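Local coordinates for protein TbpB (Actinobacillus pleuropneumoniae, PDB 3HOL) that probably binds host transferrin at the bacterial surface, as the lipoprotein component of a receptor for iron acquisition, at residues A[272-277]-A[288-293]; A[300-305]-A[325-330]; A[305-310]-A[316-321]; A[330-335]-A[379-384]. All blocks are in the same frame, centred on the assembly; numbering follows the deposited sequence.

Contact 1 (A[272-277]-A[288-293]); sequences TVRIID and ISELNN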
loop_
_atom_site.group_PDB
_atom_site.type_symbol
_atom_site.label_atom_id
_atom_site.label_comp_id
_atom_site.label_asym_id
_atom_site.label_seq_id
_atom_site.Cartn_x
_atom_site.Cartn_y
_atom_site.Cartn_z
ATOM N N THR A 272 5.724 -7.366 16.050
ATOM C CA THR A 272 4.955 -6.516 15.132
ATOM C C THR A 272 3.482 -6.561 15.466
ATOM O O THR A 272 3.035 -7.487 16.177
ATOM C CB THR A 272 5.205 -6.891 13.646
ATOM O OG1 THR A 272 4.788 -8.241 13.437
ATOM C CG2 THR A 272 6.685 -6.813 13.288
ATOM N N VAL A 273 2.732 -5.533 15.019
ATOM C CA VAL A 273 1.270 -5.546 15.051
ATOM C C VAL A 273 0.708 -5.316 13.634
ATOM O O VAL A 273 1.292 -4.568 12.845
ATOM C CB VAL A 273 0.663 -4.421 15.959
ATOM C CG1 VAL A 273 0.692 -4.829 17.410
ATOM C CG2 VAL A 273 1.352 -3.037 15.753
ATOM N N ARG A 274 -0.450 -5.910 13.339
ATOM C CA ARG A 274 -1.067 -5.730 12.018
ATOM C C ARG A 274 -1.651 -4.319 11.877
ATOM O O ARG A 274 -2.269 -3.783 12.827
ATOM C CB ARG A 274 -2.186 -6.736 11.840
ATOM C CG ARG A 274 -2.672 -6.971 10.417
ATOM C CD ARG A 274 -2.275 -8.366 9.974
ATOM N NE ARG A 274 -2.613 -8.472 8.557
ATOM C CZ ARG A 274 -1.889 -9.126 7.677
ATOM N NH1 ARG A 274 -0.800 -9.749 8.085
ATOM N NH2 ARG A 274 -2.274 -9.162 6.416
ATOM N N ILE A 275 -1.490 -3.735 10.691
ATOM C CA ILE A 275 -2.167 -2.468 10.368
ATOM C C ILE A 275 -3.172 -2.634 9.235
ATOM O O ILE A 275 -4.128 -1.856 9.138
ATOM C CB ILE A 275 -1.199 -1.346 9.979
ATOM C CG1 ILE A 275 -0.193 -1.798 8.882
ATOM C CG2 ILE A 275 -0.490 -0.829 11.223
ATOM C CD1 ILE A 275 0.510 -0.567 8.130
ATOM N N ILE A 276 -2.937 -3.625 8.361
ATOM C CA ILE A 276 -3.733 -3.743 7.160
ATOM C C ILE A 276 -4.057 -5.181 6.826
ATOM O O ILE A 276 -3.191 -6.059 6.973
ATOM C CB ILE A 276 -2.951 -3.152 5.972
ATOM C CG1 ILE A 276 -2.738 -1.637 6.151
ATOM C CG2 ILE A 276 -3.623 -3.481 4.630
ATOM C CD1 ILE A 276 -1.641 -1.097 5.157
ATOM N N ASP A 277 -5.293 -5.413 6.347
ATOM C CA ASP A 277 -5.597 -6.651 5.615
ATOM C C ASP A 277 -5.947 -6.254 4.187
ATOM O O ASP A 277 -6.674 -5.292 3.989
ATOM C CB ASP A 277 -6.805 -7.396 6.227
ATOM C CG ASP A 277 -6.540 -7.888 7.653
ATOM O OD1 ASP A 277 -5.420 -8.376 7.891
ATOM O OD2 ASP A 277 -7.443 -7.734 8.529
ATOM N N ILE A 288 -5.275 -18.159 -1.871
ATOM C CA ILE A 288 -5.273 -16.756 -1.378
ATOM C C ILE A 288 -4.021 -16.032 -1.865
ATOM O O ILE A 288 -2.985 -16.660 -1.977
ATOM C CB ILE A 288 -5.429 -16.704 0.165
ATOM C CG1 ILE A 288 -5.829 -15.299 0.647
ATOM C CG2 ILE A 288 -4.166 -17.175 0.890
ATOM C CD1 ILE A 288 -6.744 -15.315 1.867
ATOM N N SER A 289 -4.121 -14.743 -2.227
ATOM C CA SER A 289 -2.941 -13.932 -2.521
ATOM C C SER A 289 -3.088 -12.512 -1.936
ATOM O O SER A 289 -4.211 -12.046 -1.712
ATOM C CB SER A 289 -2.642 -13.892 -4.023
ATOM O OG SER A 289 -3.621 -13.163 -4.727
ATOM N N GLU A 290 -1.951 -11.868 -1.679
ATOM C CA GLU A 290 -1.914 -10.528 -1.107
ATOM C C GLU A 290 -2.228 -9.490 -2.163
ATOM O O GLU A 290 -1.803 -9.619 -3.310
ATOM C CB GLU A 290 -0.518 -10.267 -0.520
ATOM C CG GLU A 290 -0.210 -11.080 0.691
ATOM C CD GLU A 290 -1.157 -10.820 1.860
ATOM O OE1 GLU A 290 -1.688 -9.671 2.058
ATOM O OE2 GLU A 290 -1.343 -11.779 2.627
ATOM N N LEU A 291 -2.960 -8.454 -1.776
ATOM C CA LEU A 291 -3.162 -7.268 -2.610
ATOM C C LEU A 291 -2.266 -6.150 -2.128
ATOM O O LEU A 291 -2.067 -5.999 -0.923
ATOM C CB LEU A 291 -4.618 -6.770 -2.503
ATOM C CG LEU A 291 -5.657 -7.661 -3.183
ATOM C CD1 LEU A 291 -7.097 -7.214 -2.780
ATOM C CD2 LEU A 291 -5.478 -7.728 -4.735
ATOM N N ASN A 292 -1.746 -5.335 -3.047
ATOM C CA ASN A 292 -1.054 -4.121 -2.613
ATOM C C ASN A 292 -2.024 -3.100 -2.003
ATOM O O ASN A 292 -3.037 -2.718 -2.621
ATOM C CB ASN A 292 -0.300 -3.498 -3.789
ATOM C CG ASN A 292 0.830 -4.369 -4.253
ATOM O OD1 ASN A 292 1.467 -5.074 -3.447
ATOM N ND2 ASN A 292 1.136 -4.298 -5.541
ATOM N N ASN A 293 -1.723 -2.639 -0.799
ATOM C CA ASN A 293 -2.608 -1.647 -0.177
ATOM C C ASN A 293 -1.790 -0.715 0.714
ATOM O O ASN A 293 -0.832 -1.175 1.368
ATOM C CB ASN A 293 -3.680 -2.353 0.662
ATOM C CG ASN A 293 -4.749 -1.388 1.142
ATOM O OD1 ASN A 293 -4.592 -0.822 2.217
ATOM N ND2 ASN A 293 -5.763 -1.118 0.314
HETATM O O HOH W 1 -0.558 -10.443 5.075
#

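Contact 2 (A[300-305]-A[325-330]); sequences LIIDGK and KTMVAV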
loop_
_atom_site.group_PDB
_atom_site.type_symbol
_atom_site.label_atom_id
_atom_site.label_comp_id
_atom_site.label_asym_id
_atom_site.label_seq_id
_atom_site.Cartn_x
_atom_site.Cartn_y
_atom_site.Cartn_z
ATOM N N LEU A 300 -8.826 -0.170 -4.071
ATOM C CA LEU A 300 -8.535 -1.553 -4.407
ATOM C C LEU A 300 -7.635 -1.510 -5.617
ATOM O O LEU A 300 -8.031 -0.956 -6.660
ATOM C CB LEU A 300 -9.859 -2.304 -4.692
ATOM C CG LEU A 300 -9.763 -3.724 -5.236
ATOM C CD1 LEU A 300 -9.263 -4.692 -4.132
ATOM C CD2 LEU A 300 -11.120 -4.190 -5.799
ATOM N N ILE A 301 -6.425 -2.061 -5.499
ATOM C CA ILE A 301 -5.454 -1.997 -6.584
ATOM C C ILE A 301 -5.461 -3.307 -7.351
ATOM O O ILE A 301 -5.073 -4.341 -6.827
ATOM C CB ILE A 301 -3.996 -1.638 -6.056
ATOM C CG1 ILE A 301 -4.044 -0.370 -5.164
ATOM C CG2 ILE A 301 -3.002 -1.464 -7.220
ATOM C CD1 ILE A 301 -2.656 0.191 -4.714
ATOM N N ILE A 302 -5.873 -3.256 -8.617
ATOM C CA ILE A 302 -5.916 -4.468 -9.452
ATOM C C ILE A 302 -4.953 -4.347 -10.609
ATOM O O ILE A 302 -5.039 -3.395 -11.406
ATOM C CB ILE A 302 -7.351 -4.784 -10.015
ATOM C CG1 ILE A 302 -8.395 -4.869 -8.892
ATOM C CG2 ILE A 302 -7.328 -6.089 -10.923
ATOM C CD1 ILE A 302 -8.077 -5.878 -7.783
ATOM N N ASP A 303 -4.042 -5.322 -10.697
ATOM C CA ASP A 303 -3.007 -5.358 -11.723
ATOM C C ASP A 303 -2.417 -3.960 -11.927
ATOM O O ASP A 303 -2.311 -3.472 -13.067
ATOM C CB ASP A 303 -3.566 -5.948 -13.035
ATOM C CG ASP A 303 -2.519 -6.057 -14.122
ATOM O OD1 ASP A 303 -1.329 -6.306 -13.798
ATOM O OD2 ASP A 303 -2.891 -5.883 -15.305
ATOM N N GLY A 304 -2.077 -3.317 -10.809
ATOM C CA GLY A 304 -1.401 -2.022 -10.818
ATOM C C GLY A 304 -2.306 -0.804 -10.801
ATOM O O GLY A 304 -1.860 0.286 -10.430
ATOM N N LYS A 305 -3.574 -0.968 -11.184
ATOM C CA LYS A 305 -4.502 0.180 -11.303
ATOM C C LYS A 305 -5.420 0.355 -10.070
ATOM O O LYS A 305 -6.007 -0.617 -9.572
ATOM C CB LYS A 305 -5.329 0.061 -12.591
ATOM C CG LYS A 305 -6.316 1.240 -12.893
ATOM C CD LYS A 305 -6.710 1.263 -14.392
ATOM C CE LYS A 305 -7.794 2.295 -14.727
ATOM N NZ LYS A 305 -7.345 3.727 -14.647
ATOM N N LYS A 325 -8.045 -5.830 -20.230
ATOM C CA LYS A 325 -8.993 -6.776 -19.625
ATOM C C LYS A 325 -10.051 -5.952 -18.929
ATOM O O LYS A 325 -9.760 -4.885 -18.404
ATOM C CB LYS A 325 -8.307 -7.699 -18.613
ATOM C CG LYS A 325 -7.023 -8.340 -19.133
ATOM C CD LYS A 325 -6.708 -9.642 -18.424
ATOM C CE LYS A 325 -5.407 -10.231 -18.951
ATOM N NZ LYS A 325 -5.458 -11.716 -18.983
ATOM N N THR A 326 -11.296 -6.415 -18.956
ATOM C CA THR A 326 -12.358 -5.624 -18.350
ATOM C C THR A 326 -12.731 -6.245 -16.999
ATOM O O THR A 326 -13.366 -7.315 -16.913
ATOM C CB THR A 326 -13.570 -5.459 -19.264
ATOM O OG1 THR A 326 -14.323 -6.664 -19.238
ATOM C CG2 THR A 326 -13.127 -5.215 -20.684
ATOM N N MET A 327 -12.295 -5.557 -15.944
ATOM C CA MET A 327 -12.438 -6.055 -14.577
ATOM C C MET A 327 -13.694 -5.481 -13.952
ATOM O O MET A 327 -14.031 -4.325 -14.189
ATOM C CB MET A 327 -11.210 -5.687 -13.744
ATOM C CG MET A 327 -9.909 -6.281 -14.256
ATOM S SD MET A 327 -9.939 -8.055 -14.563
ATOM C CE MET A 327 -10.094 -8.742 -12.899
ATOM N N VAL A 328 -14.372 -6.314 -13.155
ATOM C CA VAL A 328 -15.602 -5.949 -12.476
ATOM C C VAL A 328 -15.478 -6.254 -10.976
ATOM O O VAL A 328 -15.183 -7.385 -10.580
ATOM C CB VAL A 328 -16.839 -6.708 -13.085
ATOM C CG1 VAL A 328 -18.158 -6.113 -12.589
ATOM C CG2 VAL A 328 -16.804 -6.657 -14.613
ATOM N N ALA A 329 -15.704 -5.238 -10.156
ATOM C CA ALA A 329 -15.689 -5.428 -8.710
ATOM C C ALA A 329 -17.035 -5.027 -8.158
ATOM O O ALA A 329 -17.576 -4.011 -8.551
ATOM C CB ALA A 329 -14.550 -4.603 -8.053
ATOM N N VAL A 330 -17.568 -5.827 -7.239
ATOM C CA VAL A 330 -18.790 -5.476 -6.525
ATOM C C VAL A 330 -18.444 -5.399 -5.048
ATOM O O VAL A 330 -18.147 -6.417 -4.407
ATOM C CB VAL A 330 -19.924 -6.525 -6.749
ATOM C CG1 VAL A 330 -21.146 -6.146 -5.934
ATOM C CG2 VAL A 330 -20.291 -6.642 -8.225
#

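Contact 3 (A[305-310]-A[316-321]); sequences KKIKLA and NKHTIE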
loop_
_atom_site.group_PDB
_atom_site.type_symbol
_atom_site.label_atom_id
_atom_site.label_comp_id
_atom_site.label_asym_id
_atom_site.label_seq_id
_atom_site.Cartn_x
_atom_site.Cartn_y
_atom_site.Cartn_z
ATOM N N LYS A 305 -3.574 -0.968 -11.184
ATOM C CA LYS A 305 -4.502 0.180 -11.303
ATOM C C LYS A 305 -5.420 0.355 -10.070
ATOM O O LYS A 305 -6.007 -0.617 -9.572
ATOM C CB LYS A 305 -5.329 0.061 -12.591
ATOM C CG LYS A 305 -6.316 1.240 -12.893
ATOM C CD LYS A 305 -6.710 1.263 -14.392
ATOM C CE LYS A 305 -7.794 2.295 -14.727
ATOM N NZ LYS A 305 -7.345 3.727 -14.647
ATOM N N LYS A 306 -5.533 1.596 -9.599
ATOM C CA LYS A 306 -6.329 1.940 -8.432
ATOM C C LYS A 306 -7.821 2.021 -8.769
ATOM O O LYS A 306 -8.210 2.753 -9.689
ATOM C CB LYS A 306 -5.867 3.282 -7.842
ATOM C CG LYS A 306 -4.569 3.205 -7.007
ATOM C CD LYS A 306 -4.067 4.573 -6.543
ATOM C CE LYS A 306 -2.802 4.417 -5.659
ATOM N NZ LYS A 306 -2.344 5.714 -5.064
ATOM N N ILE A 307 -8.645 1.298 -8.022
ATOM C CA ILE A 307 -10.103 1.426 -8.104
ATOM C C ILE A 307 -10.603 2.070 -6.805
ATOM O O ILE A 307 -10.312 1.567 -5.718
ATOM C CB ILE A 307 -10.788 0.052 -8.331
ATOM C CG1 ILE A 307 -10.148 -0.678 -9.519
ATOM C CG2 ILE A 307 -12.284 0.211 -8.521
ATOM C CD1 ILE A 307 -10.720 -2.071 -9.799
ATOM N N LYS A 308 -11.288 3.210 -6.915
ATOM C CA LYS A 308 -11.850 3.862 -5.727
ATOM C C LYS A 308 -13.225 3.256 -5.445
ATOM O O LYS A 308 -14.142 3.329 -6.267
ATOM C CB LYS A 308 -11.935 5.393 -5.880
ATOM C CG LYS A 308 -10.619 6.112 -6.224
ATOM C CD LYS A 308 -9.898 6.685 -4.956
ATOM C CE LYS A 308 -8.501 7.324 -5.268
ATOM N NZ LYS A 308 -7.299 6.394 -5.209
ATOM N N LEU A 309 -13.347 2.621 -4.291
ATOM C CA LEU A 309 -14.573 1.962 -3.897
ATOM C C LEU A 309 -15.475 2.968 -3.190
ATOM O O LEU A 309 -15.480 3.082 -1.985
ATOM C CB LEU A 309 -14.262 0.741 -3.012
ATOM C CG LEU A 309 -13.326 -0.298 -3.642
ATOM C CD1 LEU A 309 -13.104 -1.529 -2.771
ATOM C CD2 LEU A 309 -13.860 -0.743 -5.009
ATOM N N ALA A 310 -16.252 3.705 -3.958
ATOM C CA ALA A 310 -17.255 4.605 -3.377
ATOM C C ALA A 310 -18.549 4.428 -4.181
ATOM O O ALA A 310 -18.514 4.059 -5.347
ATOM C CB ALA A 310 -16.750 6.042 -3.405
ATOM N N ASN A 316 -21.840 -1.743 -4.639
ATOM C CA ASN A 316 -21.618 -0.986 -5.876
ATOM C C ASN A 316 -20.704 -1.763 -6.814
ATOM O O ASN A 316 -19.645 -2.288 -6.398
ATOM C CB ASN A 316 -20.955 0.348 -5.562
ATOM C CG ASN A 316 -21.806 1.230 -4.675
ATOM O OD1 ASN A 316 -22.721 1.893 -5.148
ATOM N ND2 ASN A 316 -21.486 1.266 -3.384
ATOM N N LYS A 317 -21.129 -1.840 -8.070
ATOM C CA LYS A 317 -20.348 -2.447 -9.140
ATOM C C LYS A 317 -19.408 -1.447 -9.824
ATOM O O LYS A 317 -19.805 -0.332 -10.172
ATOM C CB LYS A 317 -21.279 -3.040 -10.199
ATOM C CG LYS A 317 -20.523 -3.682 -11.383
ATOM C CD LYS A 317 -21.441 -4.182 -12.502
ATOM C CE LYS A 317 -22.537 -5.095 -11.993
ATOM N NZ LYS A 317 -22.209 -6.533 -12.149
ATOM N N HIS A 318 -18.167 -1.878 -10.063
ATOM C CA HIS A 318 -17.180 -1.043 -10.752
ATOM C C HIS A 318 -16.639 -1.836 -11.917
ATOM O O HIS A 318 -16.243 -2.998 -11.767
ATOM C CB HIS A 318 -16.055 -0.622 -9.806
ATOM C CG HIS A 318 -16.519 0.156 -8.610
ATOM N ND1 HIS A 318 -16.955 -0.449 -7.446
ATOM C CD2 HIS A 318 -16.601 1.485 -8.389
ATOM C CE1 HIS A 318 -17.287 0.474 -6.563
ATOM N NE2 HIS A 318 -17.069 1.655 -7.106
ATOM N N THR A 319 -16.672 -1.223 -13.094
ATOM C CA THR A 319 -16.253 -1.887 -14.318
ATOM C C THR A 319 -15.127 -1.057 -14.865
ATOM O O THR A 319 -15.336 0.097 -15.229
ATOM C CB THR A 319 -17.413 -1.946 -15.322
ATOM O OG1 THR A 319 -18.572 -2.430 -14.647
ATOM C CG2 THR A 319 -17.088 -2.868 -16.484
ATOM N N ILE A 320 -13.922 -1.622 -14.866
ATOM C CA ILE A 320 -12.713 -0.859 -15.170
ATOM C C ILE A 320 -11.834 -1.654 -16.137
ATOM O O ILE A 320 -11.694 -2.861 -15.978
ATOM C CB ILE A 320 -11.895 -0.526 -13.868
ATOM C CG1 ILE A 320 -12.801 -0.045 -12.713
ATOM C CG2 ILE A 320 -10.792 0.465 -14.160
ATOM C CD1 ILE A 320 -13.518 1.314 -12.910
ATOM N N GLU A 321 -11.266 -0.962 -17.134
ATOM C CA GLU A 321 -10.338 -1.560 -18.099
ATOM C C GLU A 321 -8.931 -1.434 -17.577
ATOM O O GLU A 321 -8.481 -0.335 -17.236
ATOM C CB GLU A 321 -10.418 -0.890 -19.481
ATOM C CG GLU A 321 -11.163 -1.701 -20.529
ATOM C CD GLU A 321 -12.662 -1.619 -20.347
ATOM O OE1 GLU A 321 -13.397 -2.351 -21.043
ATOM O OE2 GLU A 321 -13.123 -0.824 -19.495
#

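Contact 4 (A[330-335]-A[379-384]); sequences VACCSN and IGTWDA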
loop_
_atom_site.group_PDB
_atom_site.type_symbol
_atom_site.label_atom_id
_atom_site.label_comp_id
_atom_site.label_asym_id
_atom_site.label_seq_id
_atom_site.Cartn_x
_atom_site.Cartn_y
_atom_site.Cartn_z
ATOM N N VAL A 330 -17.568 -5.827 -7.239
ATOM C CA VAL A 330 -18.790 -5.476 -6.525
ATOM C C VAL A 330 -18.444 -5.399 -5.048
ATOM O O VAL A 330 -18.147 -6.417 -4.407
ATOM C CB VAL A 330 -19.924 -6.525 -6.749
ATOM C CG1 VAL A 330 -21.146 -6.146 -5.934
ATOM C CG2 VAL A 330 -20.291 -6.642 -8.225
ATOM N N ALA A 331 -18.496 -4.206 -4.493
ATOM C CA ALA A 331 -17.915 -3.959 -3.194
ATOM C C ALA A 331 -19.003 -3.650 -2.195
ATOM O O ALA A 331 -19.954 -2.933 -2.532
ATOM C CB ALA A 331 -16.953 -2.769 -3.286
ATOM N N CYS A 332 -18.830 -4.160 -0.979
ATOM C CA CYS A 332 -19.731 -3.959 0.150
ATOM C C CYS A 332 -18.899 -3.310 1.247
ATOM O O CYS A 332 -17.704 -3.613 1.349
ATOM C CB CYS A 332 -20.238 -5.328 0.652
ATOM S SG CYS A 332 -21.795 -5.299 1.623
ATOM N N CYS A 333 -19.466 -2.470 2.107
ATOM C CA CYS A 333 -20.886 -2.105 2.183
ATOM C C CYS A 333 -21.018 -0.600 2.497
ATOM O O CYS A 333 -20.114 0.005 3.103
ATOM C CB CYS A 333 -21.549 -2.870 3.337
ATOM S SG CYS A 333 -21.212 -4.658 3.428
ATOM N N SER A 334 -22.166 -0.011 2.150
ATOM C CA SER A 334 -22.424 1.427 2.416
ATOM C C SER A 334 -22.364 1.821 3.916
ATOM O O SER A 334 -22.151 2.972 4.255
ATOM C CB SER A 334 -23.798 1.836 1.813
ATOM O OG SER A 334 -24.825 1.041 2.381
ATOM N N ASN A 335 -22.535 0.857 4.809
ATOM C CA ASN A 335 -22.511 1.119 6.243
ATOM C C ASN A 335 -21.175 0.780 6.929
ATOM O O ASN A 335 -21.070 0.838 8.163
ATOM C CB ASN A 335 -23.669 0.384 6.934
ATOM C CG ASN A 335 -23.480 -1.146 6.957
ATOM O OD1 ASN A 335 -22.976 -1.744 6.012
ATOM N ND2 ASN A 335 -23.906 -1.764 8.027
ATOM N N ILE A 379 -23.471 -7.373 13.277
ATOM C CA ILE A 379 -24.345 -7.834 12.195
ATOM C C ILE A 379 -23.847 -7.331 10.822
ATOM O O ILE A 379 -23.564 -6.154 10.649
ATOM C CB ILE A 379 -25.824 -7.312 12.366
ATOM C CG1 ILE A 379 -26.436 -7.749 13.698
ATOM C CG2 ILE A 379 -26.713 -7.762 11.187
ATOM C CD1 ILE A 379 -26.559 -9.256 13.874
ATOM N N GLY A 380 -23.819 -8.206 9.833
ATOM C CA GLY A 380 -23.435 -7.785 8.492
ATOM C C GLY A 380 -23.850 -8.827 7.489
ATOM O O GLY A 380 -24.911 -9.456 7.628
ATOM N N THR A 381 -23.013 -9.015 6.473
ATOM C CA THR A 381 -23.327 -9.926 5.388
ATOM C C THR A 381 -22.023 -10.584 4.873
ATOM O O THR A 381 -20.973 -10.408 5.484
ATOM C CB THR A 381 -24.160 -9.210 4.302
ATOM O OG1 THR A 381 -24.551 -10.145 3.307
ATOM C CG2 THR A 381 -23.402 -8.054 3.625
ATOM N N TRP A 382 -22.092 -11.332 3.775
ATOM C CA TRP A 382 -20.917 -12.015 3.282
ATOM C C TRP A 382 -21.059 -12.311 1.797
ATOM O O TRP A 382 -22.138 -12.155 1.226
ATOM C CB TRP A 382 -20.625 -13.262 4.133
ATOM C CG TRP A 382 -21.716 -14.334 4.186
ATOM C CD1 TRP A 382 -23.066 -14.158 4.389
ATOM C CD2 TRP A 382 -21.518 -15.754 4.058
ATOM N NE1 TRP A 382 -23.719 -15.386 4.404
ATOM C CE2 TRP A 382 -22.794 -16.375 4.183
ATOM C CE3 TRP A 382 -20.381 -16.562 3.861
ATOM C CZ2 TRP A 382 -22.956 -17.766 4.107
ATOM C CZ3 TRP A 382 -20.535 -17.932 3.780
ATOM C CH2 TRP A 382 -21.819 -18.530 3.902
ATOM N N ASP A 383 -19.933 -12.645 1.172
ATOM C CA ASP A 383 -19.835 -13.151 -0.205
ATOM C C ASP A 383 -19.025 -14.447 -0.105
ATOM O O ASP A 383 -18.031 -14.533 0.649
ATOM C CB ASP A 383 -19.103 -12.162 -1.133
ATOM C CG ASP A 383 -19.927 -10.952 -1.482
ATOM O OD1 ASP A 383 -20.914 -11.091 -2.234
ATOM O OD2 ASP A 383 -19.586 -9.835 -1.026
ATOM N N ALA A 384 -19.452 -15.456 -0.852
ATOM C CA ALA A 384 -18.883 -16.779 -0.724
ATOM C C ALA A 384 -19.243 -17.649 -1.912
ATOM O O ALA A 384 -20.234 -17.415 -2.610
ATOM C CB ALA A 384 -19.351 -17.460 0.572
HETATM O O HOH W 2 -20.039 -7.416 -2.411
#

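Contact 1 (A[272-277]-A[288-293])
I276 points its side chain at N293 and makes the nearest approach between segments 272-277 and 288-293. From CB the chain forks. Chi1 of -65°, measured to CG1, leaves CG2 anti to the backbone N, 3.7 Å from N293 OD1 and 4.1 Å from N293 CB. The other branch runs through CG1 to CD1, which rests 3.9 Å from N293 O, so one isoleucine touches both side chain and backbone of the asparagine. The amide is fixed from its own side: N293 OD1 accepts from G295 N, and N293 ND2 donates to D296 O. A second link is polar, indirect and tentative. A water lies in the R274 guanidinium plane, 2.5 Å from NH2, too short to take at face value, and donates to E290 OE2 at 2.9 Å. The opposite charges do not meet directly, R274 NH2 staying 4.4 Å from E290 OE1, which is salt-bridged to K112. R274 NE is steadied by a salt bridge to D277 OD1 (2.9 Å), which lies 27° out of the guanidinium plane. In the C-lobe handle domain, the contact joins strand 272-282, which also pairs with strands 113-115 and 356-363, to its hairpin partner 287-290 and the loop that follows.

Contact 2 (A[300-305]-A[325-330])
With chi1 of L300 at 172°, CG stands across from the backbone N, and the second torsion then turns the CD2 methyl to A329 CB, 4.1 Å away. Two residues on, I302 is turned differently: chi1 of -55° puts CG2 opposite the backbone N and directs it at M327, where I302 CG2 lies 4.2 Å from M327 CG. M327 answers with a side chain that bends in the same sense at chi1, chi2 and chi3, so it curls back on itself instead of stretching out; its CG, not the sulfur, makes the closest touch. These two apolar pairs carry the contact, and no hydrogen bond crosses it. The backbones are held well apart, with I302 CA 8.4 Å from M327 CA and L300 CA 9.2 Å from A329 CA, as expected when two layers of beta structure face each other through side chains. The register runs antiparallel. Just beyond I302 the chain reverses in a type I' turn from I302 to K305, closed by I302 N to K305 O and K305 N to I302 O, each 2.8 Å; D303 and G304 both take the positive phi of this turn, and at G304 (phi 91°) a side chain would jam against the carbonyl O of D303. The small hairpin of strands 299-302 and 305-308 thus lies over strand 325-332 of the larger handle sheet. L300 also rests on L291, L309 and F359, the last from strand 356-363, while I302 reaches I322 of strand 315-322 and L344 of strand 339-346.

Contact 3 (A[305-310]-A[316-321])
The imidazole of H318 is engaged at both its face and its edge by consecutive residues, L309 and A310, of the opposing segment. At the edge, near the ring plane, H318 NE2 donates a weak hydrogen bond to A310 O, 3.3 Å long with an N-H...O angle of 153°. Over one face, L309 CD2 makes a CH-pi contact 4.2 Å from the ring centroid. H318 is set for this by chi1 of -59°, which turns CG opposite its carbonyl carbon. L309 itself is the centre of an inverse gamma turn, whose weak bond joins A310 N to K308 O (3.2 Å); A310, whose carbonyl meets the ring, ends the turn. Further along, the contact is apolar. I307 splits its branches, CG2 going to H318 CB and CD1 to I320 CG1, each at 4.1 Å; the two isoleucines lie alongside, pointing opposite ways. At the far end K305, extended through CE, lies perpendicular to I320: K305 CE is 3.6 Å from I320 CG2 and 3.7 Å from E321 O. The strand axes come within 9.0 Å at 156°, so two antiparallel strands of different sheets face each other. Within the C-lobe handle domain, the hairpin of strands 299-302 and 305-308 packs here on the sheet of strands 315-322 and 325-332, and L309 extends to A331 and to K340 of strand 339-346.

Contact 4 (A[330-335]-A[379-384])
C332 and C333 meet T381 through a vicinal disulfide, a bond between adjacent cysteines, set where the C-lobe handle domain touches the neighbouring beta barrel. The covalent part comes first. C332 SG and C333 SG are 2.0 Å apart, and the peptide bond between the two residues is cis, closing a compact eight-membered ring at the end of strand 325-332. The two sulfurs reach their common bond by different rotations: SG of C332 is anti to its backbone N (chi1 -159°), whereas SG of C333 stands beside its own (chi1 -48°).

Van der Waals contact follows. A single methyl, T381 CG2, sits against both sulfurs, 3.8 Å from C332 SG and 4.0 Å from C333 SG. T381 has its hydroxyl opposite the backbone N, leaving CG2 between that N and the carbonyl carbon, from where it meets the disulfide. Both cysteines also touch F341 of strand 339-346, as does D383, and C332 leans on F314.

Polar contacts complete the junction. T381 OG1 does not engage the sulfurs; it is bonded to Y404 O and to D397 N. D383 OD1 accepts from A396 N and, weakly, from Q343 NE2, so the carboxylate is gripped at one oxygen from the barrel and from the handle. Its second oxygen spans the interface through one water, which donates to V330 O at 2.9 Å and to D383 OD2 at 2.8 Å.

Overall arrangement
Following the chain, contact 1 comes first and closes the hairpin loop of strands 272-282 and 287-290. A short connection leads on to contact 2, where L291 packs against L300 and N292 O against I301. Contact 2 closes a longer loop, and contact 3 is nested inside it: the two share K305, their centres lie about 6 Å apart, and together they lay the hairpin of strands 299-302 and 305-308 against the sheet holding strands 315-322 and 325-332. Strand 325-332 then continues through V330 into contact 4, which opens after contacts 2 and 3 have closed and spans 43 intervening residues to join handle and barrel.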